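Local coordinates for protein metallo-beta-lactamase (PDB 6MFI) that probably hydrolyses the amide bond of beta-lactam antibiotics with the help of bound zinc ions, as a metallo-beta-lactamase of subclass B3, at residues I113-G118 with T251-A256; A42-G47 with T82-V87. All coordinates share one frame; numbering follows the deposited sequence.

Contact 1 of 2, residues I113-G118 with T251-A256; sequences IDHVGG and TPHPSA. With ZN (zinc ion), chain B.
His-115 and His-253 meet at one zinc ion, each through its NE2 atom, with their rings steeply inclined to each other. The planes stand at 78° with centroids 4.7 Å apart, an offset edge-to-face pair in which CE1 of His-115 lies over one face of the His-253 ring, toward its rim. NE2 of His-115 and NE2 of His-253 lie 3.2 Å apart because both are ligands; the metal, not a hydrogen bond, holds them together. Asp-114 supplies the third protein ligand through OD2, at 2.0 Å from the zinc, and its carboxylate plane is inclined by 31° to the ring of His-253. OD1 of Asp-114 lies 3.3 Å from the zinc, and the carboxylate therefore binds through one oxygen; OD1 accepts a weak hydrogen bond from the zinc-bound water. A chi1 of 54° folds the Asp-114 carboxylate between its backbone N and carbonyl carbon, where OD2 meets the zinc and CG lies over one face of the His-115 ring near its rim. CB of Pro-252 approaches the His-115 ring obliquely, 3.4 Å from CE1 of His-115, and further packing is provided by the ring of His-110. Behind His-253 the backbone is pinned: His-253 O accepts from Thr-251 OG1 at 2.6 Å and from Ala-256 N, which approach from opposite faces of the carbonyl plane. Two histidines, one aspartate and a water thus make a four-coordinate site, the Asp-His-His second zinc site characteristic of B3 metallo-beta-lactamases, with Asp-114 and His-115 belonging to the HxHxDH motif.

Contact 2 of 2, residues A42-G47 with T82-V87; sequences AWDKPG and TDRGAV
A helix N-terminal capping turn, the one that leads into helix 85-95 of the metallo-beta-lactamase fold, is where Asp-44 of the loop 42-47 meets Thr-82. The evidence for the cap is a pair of backbone donors on the Thr-82 hydroxyl: Gly-85 N reaches OG1 at 2.9 Å with an N-H...O angle of 156°, whereas the bond from Arg-84 N is weak and bent to 125°. OG1 is turned back over its own main chain to receive them, chi1 66° placing it between the backbone N and the carbonyl carbon. The hydroxyl in turn donates to Asp-44 OD1, the two side chains arriving from opposite directions; the modelled separation of these oxygens is improbably short, so its exact value is doubtful. Asp-44 itself lies at the third position of a type I beta turn from Ala-42 to Lys-45, and its CB is directed toward the capping turn. Alongside, the carboxylate carbon CG of Asp-44 packs on CB of Arg-84 at 3.9 Å. The Arg-84 chain bends at chi2, and its NH2 stays 6.2 Å from Asp-44 OD1, too far for a salt bridge. Trp-43 O is hydrogen-bonded to Thr-61 OG1, and Lys-45 pairs through its backbone with Cys-62, tying the loop to a neighbouring part of the chain. One water completes the junction, donating to Asp-44 OD1 at 2.9 Å and accepting from Thr-82 N at 2.7 Å.

The two contacts lie with centres about 10 Å apart, and both segments of contact 2 come earlier in the chain than those of contact 1. Helices 85-95 and 113-116 follow strands 74-78 and 103-107, parallel neighbours in the seven-stranded sheet, while 251-256 follows strand 248-250 of the other sheet; contact 1 thus joins elements from both sheets at the zinc site. Trp-43 bridges the contacts: its CE3 is 3.5 Å from Asp-114 CB and its NE1 3.6 Å from His-253 CE1, so the loop 42-47 packs against two zinc ligands. Gly-118 O packs on Ala-86 CB, placing segment 82-87 against the end of 113-118, just past Asp-114 and His-115. Contact 2 therefore forms part of the zinc site's surroundings.

Contact 1 of 2, residues I113-G118 with T251-A256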
ATOM      1  N   ILE A 113       7.119  -2.190   9.006  1.00 11.70           N
ATOM      2  CA  ILE A 113       6.770  -1.231  10.052  1.00 12.04           C
ATOM      3  C   ILE A 113       6.432   0.135   9.468  1.00 11.96           C
ATOM      4  O   ILE A 113       5.624   0.878  10.037  1.00  9.68           O
ATOM      5  CB  ILE A 113       7.912  -1.136  11.087  1.00 13.12           C
ATOM      6  CG1 ILE A 113       7.522  -0.207  12.241  1.00 13.06           C
ATOM      7  CG2 ILE A 113       9.202  -0.671  10.428  1.00 14.03           C
ATOM      8  CD1 ILE A 113       8.612  -0.016  13.273  1.00 13.89           C
ATOM      9  N   ASP A 114       7.026   0.492   8.327  1.00 12.51           N
ATOM     10  CA  ASP A 114       6.758   1.802   7.750  1.00 12.69           C
ATOM     11  C   ASP A 114       5.386   1.892   7.094  1.00 11.33           C
ATOM     12  O   ASP A 114       4.993   2.984   6.673  1.00 11.00           O
ATOM     13  CB  ASP A 114       7.843   2.172   6.735  1.00 13.91           C
ATOM     14  CG  ASP A 114       8.033   1.114   5.669  1.00 15.59           C
ATOM     15  OD1 ASP A 114       8.062  -0.083   6.017  1.00 16.05           O
ATOM     16  OD2 ASP A 114       8.159   1.483   4.483  1.00 17.10           O
ATOM     17  N   HIS A 115       4.650   0.787   7.002  1.00 10.32           N
ATOM     18  CA  HIS A 115       3.328   0.785   6.392  1.00 10.37           C
ATOM     19  C   HIS A 115       2.217   0.322   7.321  1.00  9.83           C
ATOM     20  O   HIS A 115       1.077   0.762   7.154  1.00  8.64           O
ATOM     21  CB  HIS A 115       3.320  -0.101   5.136  1.00 11.07           C
ATOM     22  CG  HIS A 115       4.336   0.298   4.112  1.00 11.94           C
ATOM     23  ND1 HIS A 115       4.297   1.510   3.456  1.00 12.24           N
ATOM     24  CD2 HIS A 115       5.423  -0.353   3.635  1.00 12.51           C
ATOM     25  CE1 HIS A 115       5.316   1.587   2.619  1.00 12.90           C
ATOM     26  NE2 HIS A 115       6.013   0.469   2.706  1.00 12.59           N
ATOM     27  N   VAL A 116       2.509  -0.546   8.288  1.00  9.78           N
ATOM     28  CA  VAL A 116       1.480  -1.080   9.174  1.00  9.76           C
ATOM     29  C   VAL A 116       1.893  -0.892  10.628  1.00  9.27           C
ATOM     30  O   VAL A 116       1.295  -1.484  11.534  1.00  8.94           O
ATOM     31  CB  VAL A 116       1.203  -2.565   8.874  1.00  9.56           C
ATOM     32  CG1 VAL A 116       0.672  -2.734   7.459  1.00  9.42           C
ATOM     33  CG2 VAL A 116       2.464  -3.388   9.076  1.00  9.77           C
ATOM     34  N   GLY A 117       2.914  -0.065  10.860  1.00  9.69           N
ATOM     35  CA  GLY A 117       3.403   0.126  12.217  1.00  9.73           C
ATOM     36  C   GLY A 117       2.366   0.737  13.141  1.00  9.83           C
ATOM     37  O   GLY A 117       2.304   0.403  14.327  1.00 10.25           O
ATOM     38  N   GLY A 118       1.539   1.634  12.613  1.00  9.55           N
ATOM     39  CA  GLY A 118       0.514   2.274  13.414  1.00  9.71           C
ATOM     40  C   GLY A 118      -0.871   1.713  13.174  1.00  9.54           C
ATOM     41  O   GLY A 118      -1.872   2.392  13.414  1.00 10.50           O
ATOM     42  N   THR A 251       1.176   3.599  -5.064  1.00 13.57           N
ATOM     43  CA  THR A 251       2.207   2.814  -4.405  1.00 13.75           C
ATOM     44  C   THR A 251       2.362   3.242  -2.954  1.00 13.71           C
ATOM     45  O   THR A 251       2.205   4.423  -2.629  1.00 14.03           O
ATOM     46  CB  THR A 251       3.556   2.961  -5.124  1.00 14.16           C
ATOM     47  OG1 THR A 251       3.858   4.349  -5.308  1.00 14.18           O
ATOM     48  CG2 THR A 251       3.512   2.271  -6.480  1.00 14.65           C
ATOM     49  N   PRO A 252       2.666   2.295  -2.056  1.00 13.31           N
ATOM     50  CA  PRO A 252       2.873   2.665  -0.644  1.00 13.02           C
ATOM     51  C   PRO A 252       3.985   3.678  -0.451  1.00 13.87           C
ATOM     52  O   PRO A 252       3.896   4.534   0.437  1.00 13.58           O
ATOM     53  CB  PRO A 252       3.198   1.321   0.022  1.00 13.46           C
ATOM     54  CG  PRO A 252       2.588   0.299  -0.873  1.00 13.58           C
ATOM     55  CD  PRO A 252       2.737   0.839  -2.261  1.00 13.51           C
ATOM     56  N   HIS A 253       5.044   3.594  -1.253  1.00 14.99           N
ATOM     57  CA  HIS A 253       5.997   4.684  -1.370  1.00 16.04           C
ATOM     58  C   HIS A 253       5.612   5.492  -2.598  1.00 14.79           C
ATOM     59  O   HIS A 253       5.752   4.990  -3.723  1.00 14.79           O
ATOM     60  CB  HIS A 253       7.423   4.155  -1.498  1.00 18.97           C
ATOM     61  CG  HIS A 253       7.897   3.403  -0.294  1.00 21.92           C
ATOM     62  ND1 HIS A 253       8.414   4.029   0.819  1.00 22.82           N
ATOM     63  CD2 HIS A 253       7.928   2.075  -0.027  1.00 22.69           C
ATOM     64  CE1 HIS A 253       8.745   3.121   1.719  1.00 23.30           C
ATOM     65  NE2 HIS A 253       8.460   1.927   1.230  1.00 23.52           N
ATOM     66  N   PRO A 254       5.110   6.721  -2.442  1.00 15.58           N
ATOM     67  CA  PRO A 254       4.559   7.442  -3.602  1.00 15.66           C
ATOM     68  C   PRO A 254       5.540   7.618  -4.746  1.00 16.12           C
ATOM     69  O   PRO A 254       5.128   7.578  -5.912  1.00 16.25           O
ATOM     70  CB  PRO A 254       4.145   8.794  -3.003  1.00 16.09           C
ATOM     71  CG  PRO A 254       3.908   8.501  -1.555  1.00 15.82           C
ATOM     72  CD  PRO A 254       4.929   7.466  -1.186  1.00 15.84           C
ATOM     73  N   SER A 255       6.828   7.801  -4.455  1.00 16.23           N
ATOM     74  CA  SER A 255       7.805   7.988  -5.520  1.00 17.19           C
ATOM     75  C   SER A 255       8.092   6.708  -6.294  1.00 17.47           C
ATOM     76  O   SER A 255       8.759   6.774  -7.332  1.00 18.72           O
ATOM     77  CB  SER A 255       9.104   8.551  -4.943  1.00 18.12           C
ATOM     78  OG  SER A 255       8.918   9.868  -4.453  1.00 16.96           O
ATOM     79  N   ALA A 256       7.612   5.553  -5.822  1.00 16.91           N
ATOM     80  CA  ALA A 256       7.800   4.316  -6.572  1.00 17.98           C
ATOM     81  C   ALA A 256       7.060   4.350  -7.903  1.00 18.52           C
ATOM     82  O   ALA A 256       7.512   3.738  -8.878  1.00 19.67           O
ATOM     83  CB  ALA A 256       7.347   3.116  -5.741  1.00 17.81           C
TER
HETATM   84 ZN    ZN B 401       8.222   0.475   2.723  1.00 10.69          ZN
HETATM   85  O   HOH W   1       9.327  -1.045   3.364  1.00 11.01           O

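Contact 2 of 2, residues A42-G47 with T82-V87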
ATOM      1  N   ALA A  42      10.693  11.888   3.982  1.00 17.36           N
ATOM      2  CA  ALA A  42      10.740  11.145   5.233  1.00 17.43           C
ATOM      3  C   ALA A  42       9.417  10.428   5.475  1.00 16.59           C
ATOM      4  O   ALA A  42       8.344  10.912   5.104  1.00 17.16           O
ATOM      5  CB  ALA A  42      11.055  12.082   6.400  1.00 17.65           C
ATOM      6  N   TRP A  43       9.504   9.255   6.106  1.00 16.20           N
ATOM      7  CA  TRP A  43       8.317   8.429   6.307  1.00 15.77           C
ATOM      8  C   TRP A  43       7.302   9.118   7.210  1.00 14.86           C
ATOM      9  O   TRP A  43       6.091   9.016   6.986  1.00 15.05           O
ATOM     10  CB  TRP A  43       8.713   7.073   6.892  1.00 16.65           C
ATOM     11  CG  TRP A  43       9.465   6.193   5.944  1.00 18.10           C
ATOM     12  CD1 TRP A  43       9.580   6.348   4.594  1.00 18.86           C
ATOM     13  CD2 TRP A  43      10.210   5.016   6.278  1.00 19.04           C
ATOM     14  NE1 TRP A  43      10.351   5.340   4.066  1.00 19.49           N
ATOM     15  CE2 TRP A  43      10.750   4.510   5.079  1.00 19.52           C
ATOM     16  CE3 TRP A  43      10.475   4.343   7.474  1.00 19.36           C
ATOM     17  CZ2 TRP A  43      11.537   3.360   5.042  1.00 19.80           C
ATOM     18  CZ3 TRP A  43      11.255   3.201   7.435  1.00 19.79           C
ATOM     19  CH2 TRP A  43      11.777   2.722   6.228  1.00 19.94           C
ATOM     20  N   ASP A  44       7.775   9.823   8.236  1.00 14.28           N
ATOM     21  CA  ASP A  44       6.901  10.443   9.223  1.00 13.66           C
ATOM     22  C   ASP A  44       6.730  11.942   9.010  1.00 13.65           C
ATOM     23  O   ASP A  44       6.247  12.632   9.913  1.00 13.48           O
ATOM     24  CB  ASP A  44       7.427  10.174  10.634  1.00 14.20           C
ATOM     25  CG  ASP A  44       7.490   8.695  10.962  1.00 14.21           C
ATOM     26  OD1 ASP A  44       6.618   7.940  10.482  1.00 13.83           O
ATOM     27  OD2 ASP A  44       8.407   8.287  11.705  1.00 13.98           O
ATOM     28  N   LYS A  45       7.112  12.461   7.850  1.00 14.08           N
ATOM     29  CA  LYS A  45       6.946  13.887   7.595  1.00 15.92           C
ATOM     30  C   LYS A  45       5.477  14.194   7.327  1.00 16.20           C
ATOM     31  O   LYS A  45       4.859  13.544   6.476  1.00 16.22           O
ATOM     32  CB  LYS A  45       7.802  14.333   6.412  1.00 17.45           C
ATOM     33  CG  LYS A  45       7.658  15.811   6.085  1.00 18.96           C
ATOM     34  CD  LYS A  45       8.565  16.225   4.939  1.00 20.61           C
ATOM     35  CE  LYS A  45       8.456  17.717   4.665  1.00 22.10           C
ATOM     36  NZ  LYS A  45       8.822  18.529   5.860  1.00 23.36           N
ATOM     37  N   PRO A  46       4.886  15.162   8.025  1.00 16.40           N
ATOM     38  CA  PRO A  46       3.466  15.465   7.810  1.00 16.07           C
ATOM     39  C   PRO A  46       3.212  15.986   6.403  1.00 15.96           C
ATOM     40  O   PRO A  46       4.012  16.735   5.841  1.00 16.88           O
ATOM     41  CB  PRO A  46       3.163  16.532   8.869  1.00 16.99           C
ATOM     42  CG  PRO A  46       4.252  16.388   9.888  1.00 17.61           C
ATOM     43  CD  PRO A  46       5.463  15.959   9.121  1.00 17.23           C
ATOM     44  N   GLY A  47       2.080  15.576   5.837  1.00 15.71           N
ATOM     45  CA  GLY A  47       1.685  15.999   4.517  1.00 15.96           C
ATOM     46  C   GLY A  47       0.186  16.192   4.412  1.00 15.91           C
ATOM     47  O   GLY A  47      -0.589  15.650   5.206  1.00 15.21           O
ATOM     48  N   THR A  82       3.824   4.412   9.924  1.00 10.27           N
ATOM     49  CA  THR A  82       4.369   4.072  11.229  1.00 10.78           C
ATOM     50  C   THR A  82       3.375   4.457  12.323  1.00 11.25           C
ATOM     51  O   THR A  82       2.310   5.028  12.066  1.00  9.65           O
ATOM     52  CB  THR A  82       5.712   4.768  11.451  1.00 10.49           C
ATOM     53  OG1 THR A  82       5.512   6.185  11.517  1.00 10.79           O
ATOM     54  CG2 THR A  82       6.673   4.451  10.315  1.00 10.60           C
ATOM     55  N   ASP A  83       3.731   4.139  13.570  1.00 12.95           N
ATOM     56  CA  ASP A  83       2.921   4.595  14.695  1.00 15.15           C
ATOM     57  C   ASP A  83       2.886   6.115  14.761  1.00 16.39           C
ATOM     58  O   ASP A  83       1.911   6.695  15.253  1.00 16.86           O
ATOM     59  CB  ASP A  83       3.455   4.014  16.004  1.00 16.55           C
ATOM     60  CG  ASP A  83       2.374   3.858  17.057  1.00 17.97           C
ATOM     61  OD1 ASP A  83       1.199   3.656  16.681  1.00 18.16           O
ATOM     62  OD2 ASP A  83       2.698   3.937  18.260  1.00 19.30           O
ATOM     63  N   ARG A  84       3.934   6.773  14.266  1.00 16.88           N
ATOM     64  CA  ARG A  84       3.945   8.228  14.193  1.00 17.74           C
ATOM     65  C   ARG A  84       3.222   8.727  12.948  1.00 16.87           C
ATOM     66  O   ARG A  84       2.567   9.774  12.985  1.00 17.07           O
ATOM     67  CB  ARG A  84       5.387   8.737  14.220  1.00 19.62           C
ATOM     68  CG  ARG A  84       5.523  10.218  14.519  1.00 21.59           C
ATOM     69  CD  ARG A  84       4.537  10.668  15.587  1.00 22.95           C
ATOM     70  NE  ARG A  84       4.302  12.111  15.558  1.00 24.67           N
ATOM     71  CZ  ARG A  84       3.700  12.764  14.567  1.00 25.40           C
ATOM     72  NH1 ARG A  84       3.544  14.077  14.646  1.00 26.53           N
ATOM     73  NH2 ARG A  84       3.243  12.113  13.504  1.00 24.43           N
ATOM     74  N   GLY A  85       3.331   7.993  11.838  1.00 15.18           N
ATOM     75  CA  GLY A  85       2.602   8.351  10.633  1.00 13.87           C
ATOM     76  C   GLY A  85       1.105   8.153  10.740  1.00 12.71           C
ATOM     77  O   GLY A  85       0.351   8.813  10.016  1.00 12.13           O
ATOM     78  N   ALA A  86       0.658   7.260  11.627  1.00 12.08           N
ATOM     79  CA  ALA A  86      -0.774   7.075  11.832  1.00 12.61           C
ATOM     80  C   ALA A  86      -1.418   8.322  12.421  1.00 12.33           C
ATOM     81  O   ALA A  86      -2.612   8.564  12.211  1.00 12.23           O
ATOM     82  CB  ALA A  86      -1.025   5.868  12.736  1.00 13.28           C
ATOM     83  N   VAL A  87      -0.648   9.122  13.162  1.00 12.37           N
ATOM     84  CA  VAL A  87      -1.163  10.391  13.664  1.00 12.49           C
ATOM     85  C   VAL A  87      -1.456  11.338  12.507  1.00 12.44           C
ATOM     86  O   VAL A  87      -2.462  12.058  12.513  1.00 13.04           O
ATOM     87  CB  VAL A  87      -0.171  11.007  14.668  1.00 12.44           C
ATOM     88  CG1 VAL A  87      -0.725  12.303  15.240  1.00 12.54           C
ATOM     89  CG2 VAL A  87       0.141  10.016  15.779  1.00 12.68           C
TER
HETATM   90  O   HOH W   2       4.681   6.664   8.670  1.00 12.46           O